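Local coordinates for protein predicted sugar phosphatases of the HAD superfamily (Cytophaga hutchinsonii, PDB 2HX1) that probably hydrolyses phosphate esters of sugars, as a magnesium-binding member of the HAD superfamily, at residues 18-23 with 231-236; 227-232 with 248-253. All coordinates share one frame; numbering follows the deposited sequence.

Interaction 1: residues 18-23 with 231-236. With MG (magnesium ion), chain E.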
ATOM      1  N   PHE A  18       9.476 -30.926  -6.168  1.00 21.31           N
ATOM      2  CA  PHE A  18       9.836 -29.936  -5.148  1.00 22.41           C
ATOM      3  C   PHE A  18       8.651 -29.768  -4.188  1.00 22.36           C
ATOM      4  O   PHE A  18       7.557 -29.459  -4.614  1.00 19.65           O
ATOM      5  CB  PHE A  18      10.179 -28.548  -5.737  1.00 23.39           C
ATOM      6  CG  PHE A  18      11.356 -28.529  -6.701  1.00 23.13           C
ATOM      7  CD1 PHE A  18      12.206 -29.602  -6.858  1.00 20.76           C
ATOM      8  CD2 PHE A  18      11.640 -27.373  -7.414  1.00 27.11           C
ATOM      9  CE1 PHE A  18      13.282 -29.542  -7.738  1.00 22.71           C
ATOM     10  CE2 PHE A  18      12.701 -27.336  -8.315  1.00 17.16           C
ATOM     11  CZ  PHE A  18      13.525 -28.406  -8.445  1.00 22.00           C
ATOM     12  N   PHE A  19       8.897 -30.019  -2.900  1.00 20.71           N
ATOM     13  CA  PHE A  19       7.884 -29.914  -1.868  1.00 21.37           C
ATOM     14  C   PHE A  19       8.131 -28.661  -1.018  1.00 20.30           C
ATOM     15  O   PHE A  19       9.216 -28.501  -0.511  1.00 19.44           O
ATOM     16  CB  PHE A  19       7.951 -31.123  -0.929  1.00 22.61           C
ATOM     17  CG  PHE A  19       7.409 -32.420  -1.508  1.00 23.43           C
ATOM     18  CD1 PHE A  19       6.049 -32.641  -1.618  1.00 25.17           C
ATOM     19  CD2 PHE A  19       8.258 -33.421  -1.886  1.00 18.94           C
ATOM     20  CE1 PHE A  19       5.560 -33.814  -2.115  1.00 27.83           C
ATOM     21  CE2 PHE A  19       7.766 -34.600  -2.396  1.00 25.83           C
ATOM     22  CZ  PHE A  19       6.432 -34.810  -2.477  1.00 26.84           C
ATOM     23  N   ASP A  20       7.145 -27.769  -0.905  1.00 19.48           N
ATOM     24  CA  ASP A  20       7.062 -26.856   0.227  1.00 22.20           C
ATOM     25  C   ASP A  20       6.825 -27.718   1.482  1.00 22.99           C
ATOM     26  O   ASP A  20       6.285 -28.822   1.357  1.00 21.96           O
ATOM     27  CB  ASP A  20       5.915 -25.859   0.017  1.00 24.13           C
ATOM     28  CG  ASP A  20       5.677 -24.964   1.217  1.00 22.83           C
ATOM     29  OD1 ASP A  20       6.647 -24.455   1.796  1.00 22.32           O
ATOM     30  OD2 ASP A  20       4.501 -24.771   1.585  1.00 22.89           O
ATOM     31  N   ALA A  21       7.240 -27.250   2.667  1.00 22.57           N
ATOM     32  CA  ALA A  21       7.113 -28.072   3.888  1.00 23.56           C
ATOM     33  C   ALA A  21       5.816 -27.716   4.614  1.00 23.95           C
ATOM     34  O   ALA A  21       4.897 -28.507   4.605  1.00 23.83           O
ATOM     35  CB  ALA A  21       8.314 -27.947   4.797  1.00 22.99           C
ATOM     36  N   PHE A  22       5.707 -26.512   5.172  1.00 23.89           N
ATOM     37  CA  PHE A  22       4.543 -26.171   5.985  1.00 24.84           C
ATOM     38  C   PHE A  22       3.279 -26.003   5.134  1.00 24.50           C
ATOM     39  O   PHE A  22       3.286 -25.308   4.099  1.00 23.99           O
ATOM     40  CB  PHE A  22       4.803 -24.941   6.870  1.00 26.48           C
ATOM     41  CG  PHE A  22       5.524 -25.256   8.157  1.00 29.61           C
ATOM     42  CD1 PHE A  22       4.843 -25.792   9.242  1.00 37.17           C
ATOM     43  CD2 PHE A  22       6.893 -25.002   8.296  1.00 39.87           C
ATOM     44  CE1 PHE A  22       5.519 -26.089  10.445  1.00 39.28           C
ATOM     45  CE2 PHE A  22       7.567 -25.290   9.496  1.00 37.78           C
ATOM     46  CZ  PHE A  22       6.875 -25.824  10.567  1.00 35.70           C
ATOM     47  N   GLY A  23       2.221 -26.679   5.569  1.00 21.90           N
ATOM     48  CA  GLY A  23       0.942 -26.732   4.872  1.00 21.76           C
ATOM     49  C   GLY A  23       0.812 -27.843   3.865  1.00 22.55           C
ATOM     50  O   GLY A  23      -0.260 -28.010   3.254  1.00 24.25           O
ATOM     51  N   VAL A 231       5.169 -28.440  -5.430  1.00 19.66           N
ATOM     52  CA  VAL A 231       3.963 -28.749  -4.637  1.00 17.79           C
ATOM     53  C   VAL A 231       3.853 -27.782  -3.469  1.00 18.77           C
ATOM     54  O   VAL A 231       4.742 -27.711  -2.611  1.00 19.14           O
ATOM     55  CB  VAL A 231       4.020 -30.239  -4.146  1.00 19.93           C
ATOM     56  CG1 VAL A 231       2.807 -30.583  -3.301  1.00 20.61           C
ATOM     57  CG2 VAL A 231       4.154 -31.195  -5.369  1.00 21.15           C
ATOM     58  N   GLY A 232       2.782 -27.005  -3.425  1.00 18.04           N
ATOM     59  CA  GLY A 232       2.628 -26.027  -2.344  1.00 19.12           C
ATOM     60  C   GLY A 232       1.203 -25.682  -1.968  1.00 20.87           C
ATOM     61  O   GLY A 232       0.261 -26.009  -2.701  1.00 19.43           O
ATOM     62  N   ASP A 233       1.061 -25.013  -0.827  1.00 20.93           N
ATOM     63  CA  ASP A 233      -0.257 -24.589  -0.328  1.00 21.75           C
ATOM     64  C   ASP A 233      -0.534 -23.105  -0.484  1.00 21.22           C
ATOM     65  O   ASP A 233      -1.649 -22.659  -0.208  1.00 23.28           O
ATOM     66  CB  ASP A 233      -0.447 -24.993   1.135  1.00 18.56           C
ATOM     67  CG  ASP A 233       0.538 -24.299   2.055  1.00 24.87           C
ATOM     68  OD1 ASP A 233       1.749 -24.328   1.732  1.00 18.94           O
ATOM     69  OD2 ASP A 233       0.106 -23.704   3.078  1.00 18.96           O
ATOM     70  N   THR A 234       0.453 -22.343  -0.947  1.00 22.47           N
ATOM     71  CA  THR A 234       0.372 -20.880  -1.016  1.00 22.99           C
ATOM     72  C   THR A 234       0.602 -20.374  -2.427  1.00 24.64           C
ATOM     73  O   THR A 234       1.644 -20.669  -3.025  1.00 21.34           O
ATOM     74  CB  THR A 234       1.404 -20.266  -0.067  1.00 23.17           C
ATOM     75  OG1 THR A 234       1.200 -20.813   1.239  1.00 25.72           O
ATOM     76  CG2 THR A 234       1.282 -18.712  -0.007  1.00 23.61           C
ATOM     77  N   LEU A 235      -0.381 -19.640  -2.957  1.00 24.84           N
ATOM     78  CA  LEU A 235      -0.356 -19.182  -4.358  1.00 26.01           C
ATOM     79  C   LEU A 235       0.803 -18.209  -4.663  1.00 25.99           C
ATOM     80  O   LEU A 235       1.541 -18.340  -5.641  1.00 24.38           O
ATOM     81  CB  LEU A 235      -1.706 -18.531  -4.729  1.00 25.65           C
ATOM     82  CG  LEU A 235      -2.857 -19.538  -4.888  1.00 21.41           C
ATOM     83  CD1 LEU A 235      -4.228 -18.912  -4.737  1.00 24.96           C
ATOM     84  CD2 LEU A 235      -2.821 -20.315  -6.220  1.00 17.95           C
ATOM     85  N   HIS A 236       0.956 -17.232  -3.801  1.00 25.45           N
ATOM     86  CA  HIS A 236       1.805 -16.109  -4.107  1.00 27.56           C
ATOM     87  C   HIS A 236       3.268 -16.420  -3.839  1.00 26.55           C
ATOM     88  O   HIS A 236       4.112 -15.612  -4.197  1.00 29.34           O
ATOM     89  CB  HIS A 236       1.364 -14.852  -3.328  1.00 28.64           C
ATOM     90  CG  HIS A 236       1.031 -15.119  -1.897  1.00 38.18           C
ATOM     91  ND1 HIS A 236       1.929 -14.905  -0.872  1.00 45.17           N
ATOM     92  CD2 HIS A 236      -0.094 -15.618  -1.322  1.00 41.16           C
ATOM     93  CE1 HIS A 236       1.366 -15.246   0.277  1.00 45.74           C
ATOM     94  NE2 HIS A 236       0.140 -15.682   0.031  1.00 46.33           N
TER
HETATM   95 MG    MG E 300       3.408 -23.738   2.849  1.00 20.52          MG
HETATM   96  O   HOH W   1       5.187 -23.242   3.742  1.00 16.52           O
HETATM   97  O   HOH W   2       2.389 -22.687   4.208  1.00 20.47           O
HETATM   98  O   HOH W   3       3.726 -22.163   1.420  1.00 20.67           O

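Interaction 2: residues 227-232 with 248-253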
ATOM      1  N   GLU A 227       9.257 -30.886 -16.361  1.00 30.30           N
ATOM      2  CA  GLU A 227       9.326 -32.255 -15.816  1.00 27.62           C
ATOM      3  C   GLU A 227       9.619 -32.233 -14.308  1.00 23.79           C
ATOM      4  O   GLU A 227       9.904 -33.251 -13.711  1.00 23.60           O
ATOM      5  CB  GLU A 227      10.391 -33.082 -16.546  1.00 25.83           C
ATOM      6  CG  GLU A 227      10.068 -33.333 -18.021  1.00 30.31           C
ATOM      7  CD  GLU A 227      11.189 -34.062 -18.765  1.00 28.97           C
ATOM      8  OE1 GLU A 227      12.384 -33.852 -18.463  1.00 34.63           O
ATOM      9  OE2 GLU A 227      10.884 -34.855 -19.662  1.00 42.25           O
ATOM     10  N   ILE A 228       9.579 -31.051 -13.716  1.00 23.80           N
ATOM     11  CA  ILE A 228       9.646 -30.887 -12.281  1.00 22.14           C
ATOM     12  C   ILE A 228       8.282 -30.390 -11.780  1.00 23.30           C
ATOM     13  O   ILE A 228       7.684 -29.502 -12.382  1.00 23.33           O
ATOM     14  CB  ILE A 228      10.737 -29.896 -11.918  1.00 22.40           C
ATOM     15  CG1 ILE A 228      12.119 -30.440 -12.354  1.00 23.71           C
ATOM     16  CG2 ILE A 228      10.704 -29.614 -10.436  1.00 22.09           C
ATOM     17  CD1 ILE A 228      13.287 -29.409 -12.215  1.00 18.85           C
ATOM     18  N   LEU A 229       7.795 -30.965 -10.676  1.00 22.79           N
ATOM     19  CA  LEU A 229       6.528 -30.513 -10.043  1.00 21.15           C
ATOM     20  C   LEU A 229       6.781 -29.788  -8.703  1.00 20.09           C
ATOM     21  O   LEU A 229       7.354 -30.368  -7.779  1.00 21.15           O
ATOM     22  CB  LEU A 229       5.601 -31.716  -9.848  1.00 19.04           C
ATOM     23  CG  LEU A 229       4.204 -31.420  -9.322  1.00 19.29           C
ATOM     24  CD1 LEU A 229       3.458 -30.513 -10.276  1.00 15.74           C
ATOM     25  CD2 LEU A 229       3.425 -32.700  -9.003  1.00 16.34           C
HETATM   26  N   MSE A 230       6.390 -28.513  -8.626  1.00 19.71           N
HETATM   27  CA  MSE A 230       6.442 -27.757  -7.370  1.00 20.67           C
HETATM   28  C   MSE A 230       5.119 -27.945  -6.661  1.00 19.44           C
HETATM   29  O   MSE A 230       4.076 -27.612  -7.208  1.00 21.28           O
HETATM   30  CB  MSE A 230       6.685 -26.254  -7.586  1.00 19.06           C
HETATM   31  CG  MSE A 230       6.469 -25.394  -6.306  1.00 24.58           C
HETATM   32 SE   MSE A 230       7.963 -25.613  -5.081  0.70 29.23          SE
HETATM   33  CE  MSE A 230       7.233 -25.581  -3.285  1.00 22.50           C
ATOM     34  N   VAL A 231       5.169 -28.440  -5.430  1.00 19.66           N
ATOM     35  CA  VAL A 231       3.963 -28.749  -4.637  1.00 17.79           C
ATOM     36  C   VAL A 231       3.853 -27.782  -3.469  1.00 18.77           C
ATOM     37  O   VAL A 231       4.742 -27.711  -2.611  1.00 19.14           O
ATOM     38  CB  VAL A 231       4.020 -30.239  -4.146  1.00 19.93           C
ATOM     39  CG1 VAL A 231       2.807 -30.583  -3.301  1.00 20.61           C
ATOM     40  CG2 VAL A 231       4.154 -31.195  -5.369  1.00 21.15           C
ATOM     41  N   GLY A 232       2.782 -27.005  -3.425  1.00 18.04           N
ATOM     42  CA  GLY A 232       2.628 -26.027  -2.344  1.00 19.12           C
ATOM     43  C   GLY A 232       1.203 -25.682  -1.968  1.00 20.87           C
ATOM     44  O   GLY A 232       0.261 -26.009  -2.701  1.00 19.43           O
ATOM     45  N   ASP A 248       6.075 -27.135 -13.471  1.00 24.10           N
ATOM     46  CA  ASP A 248       4.637 -27.401 -13.265  1.00 24.21           C
ATOM     47  C   ASP A 248       4.427 -27.189 -11.779  1.00 22.02           C
ATOM     48  O   ASP A 248       5.377 -27.257 -10.989  1.00 18.68           O
ATOM     49  CB  ASP A 248       4.234 -28.812 -13.658  1.00 24.86           C
ATOM     50  CG  ASP A 248       3.914 -28.949 -15.143  1.00 30.74           C
ATOM     51  OD1 ASP A 248       4.100 -27.985 -15.917  1.00 23.74           O
ATOM     52  OD2 ASP A 248       3.478 -30.051 -15.533  1.00 27.20           O
ATOM     53  N   THR A 249       3.191 -26.901 -11.417  1.00 21.82           N
ATOM     54  CA  THR A 249       2.818 -26.654 -10.056  1.00 21.41           C
ATOM     55  C   THR A 249       1.548 -27.411  -9.631  1.00 21.74           C
ATOM     56  O   THR A 249       0.578 -27.502 -10.378  1.00 22.49           O
ATOM     57  CB  THR A 249       2.624 -25.127  -9.816  1.00 22.42           C
ATOM     58  OG1 THR A 249       1.620 -24.617 -10.714  1.00 20.45           O
ATOM     59  CG2 THR A 249       3.944 -24.406 -10.013  1.00 18.64           C
ATOM     60  N   ALA A 250       1.551 -27.885  -8.394  1.00 20.58           N
ATOM     61  CA  ALA A 250       0.378 -28.509  -7.809  1.00 20.65           C
ATOM     62  C   ALA A 250       0.033 -27.788  -6.530  1.00 19.86           C
ATOM     63  O   ALA A 250       0.844 -27.739  -5.593  1.00 22.38           O
ATOM     64  CB  ALA A 250       0.616 -30.017  -7.550  1.00 16.69           C
ATOM     65  N   LEU A 251      -1.138 -27.169  -6.519  1.00 18.83           N
ATOM     66  CA  LEU A 251      -1.724 -26.602  -5.310  1.00 20.91           C
ATOM     67  C   LEU A 251      -2.339 -27.720  -4.470  1.00 22.25           C
ATOM     68  O   LEU A 251      -3.256 -28.426  -4.928  1.00 20.88           O
ATOM     69  CB  LEU A 251      -2.849 -25.616  -5.638  1.00 18.91           C
ATOM     70  CG  LEU A 251      -3.443 -24.949  -4.385  1.00 24.66           C
ATOM     71  CD1 LEU A 251      -2.427 -23.988  -3.706  1.00 17.93           C
ATOM     72  CD2 LEU A 251      -4.733 -24.222  -4.690  1.00 20.32           C
ATOM     73  N   VAL A 252      -1.866 -27.853  -3.239  1.00 22.45           N
ATOM     74  CA  VAL A 252      -2.565 -28.698  -2.253  1.00 21.70           C
ATOM     75  C   VAL A 252      -3.470 -27.874  -1.354  1.00 22.42           C
ATOM     76  O   VAL A 252      -3.275 -26.664  -1.179  1.00 22.05           O
ATOM     77  CB  VAL A 252      -1.628 -29.558  -1.419  1.00 20.70           C
ATOM     78  CG1 VAL A 252      -1.053 -30.636  -2.298  1.00 12.08           C
ATOM     79  CG2 VAL A 252      -0.559 -28.717  -0.727  1.00 17.78           C
ATOM     80  N   LEU A 253      -4.489 -28.528  -0.802  1.00 23.05           N
ATOM     81  CA  LEU A 253      -5.528 -27.809  -0.067  1.00 24.25           C
ATOM     82  C   LEU A 253      -5.407 -28.005   1.461  1.00 27.12           C
ATOM     83  O   LEU A 253      -6.342 -27.705   2.212  1.00 27.38           O
ATOM     84  CB  LEU A 253      -6.907 -28.239  -0.596  1.00 24.97           C
ATOM     85  CG  LEU A 253      -7.136 -28.006  -2.103  1.00 29.14           C
ATOM     86  CD1 LEU A 253      -8.421 -28.719  -2.603  1.00 21.10           C
ATOM     87  CD2 LEU A 253      -7.148 -26.496  -2.426  1.00 22.63           C
TER

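Interaction 1: residues 18-23 with 231-236
Asp20 OD2 and Asp233 OD1 meet at a magnesium ion, 2.0 Å from the OD2 and 2.1 Å from the OD1, and the backbone carbonyl Phe22 O supplies the third protein ligand. Three waters bring the metal to six ligands. The two carboxylates are nearly coplanar, 6° apart, and Asp20 OD2 stands only 2.8 Å from Asp233 OD1 because both bind the same ion. Each acid uses its second oxygen as well: Asp20 OD1 accepts a hydrogen bond from one metal water and pairs with Lys204, while Asp233 OD2 accepts one from another metal water and a second from the backbone N of Asn256. Such a site, at the C-terminal ends of two adjacent parallel strands, is the HAD arrangement, in which an aspartate after the first strand is the usual nucleophile; Asp20 is consistent with that role. Asp20 reaches the metal with CG anti to its backbone N (chi1 174°). Below the site the strands are laced by Val231 N to Phe18 O (2.7 Å) and Asp20 N to Val231 O (2.9 Å). Phe19 and Val231 run alongside each other on the same face of the sheet, Phe19 CD1 4.0 Å from Val231 CB.

Interaction 2: residues 227-232 with 248-253
Ala250 N donates to Met230 O at 2.8 Å, and Met230 N, a selenomethionine amide, returns a nearly straight bond to Asp248 O at 2.9 Å (178° at the hydrogen). The ladder runs on through Gly232 N to Ala250 O and Val252 N to Gly232 O; at its start the bond from Asp248 N to Ile228 O is longer, 3.1 Å, and more bent. Between these rungs come CA-H...O contacts, among them Thr249 CA to Met230 O at 3.3 Å. The two strands belong to a beta-alpha-beta unit, with helix 235-245 as the crossover, in the parallel sheet of the Rossmann-like HAD core. On the face carrying Leu229, Val231 and Ala250, the first torsion of Leu229 (chi1 -175°) sends its branch out from the backbone, and CD1 ends 4.0 Å from Ala250 CB. Farther along, the CG1 methyls of Val231 and Val252 meet at 4.0 Å, their side chains crossing at about a right angle. The face with Met230 and Thr249 is turned to helix 235-245, where Thr249 OG1 hydrogen-bonds Asn243; across the strands Met230 CB lies 4.1 Å from Thr249 CG2. Val252 CG2 sits beside Gly232 O, the carbonyl that its own N-H uses, at 3.4 Å.

How the interactions relate
Strand 228-232 is common to both contacts: it pairs with strand 16-19 on one side, in interaction 1, and with strand 248-252 on the other, in interaction 2, so Val231 and Gly232 belong to both. The centres are about 8 Å apart. Along the chain, segment 18-23 comes first, and some two hundred residues, including the strands of a second parallel sheet, pass before 227-236; helix 235-245 then leads straight to 248-253. The contacts also touch directly, Phe18 CB packing on the selenium of Met230. Interaction 2 thus continues the sheet beyond the strand whose C-terminal end delivers Asp233 to the magnesium site of interaction 1.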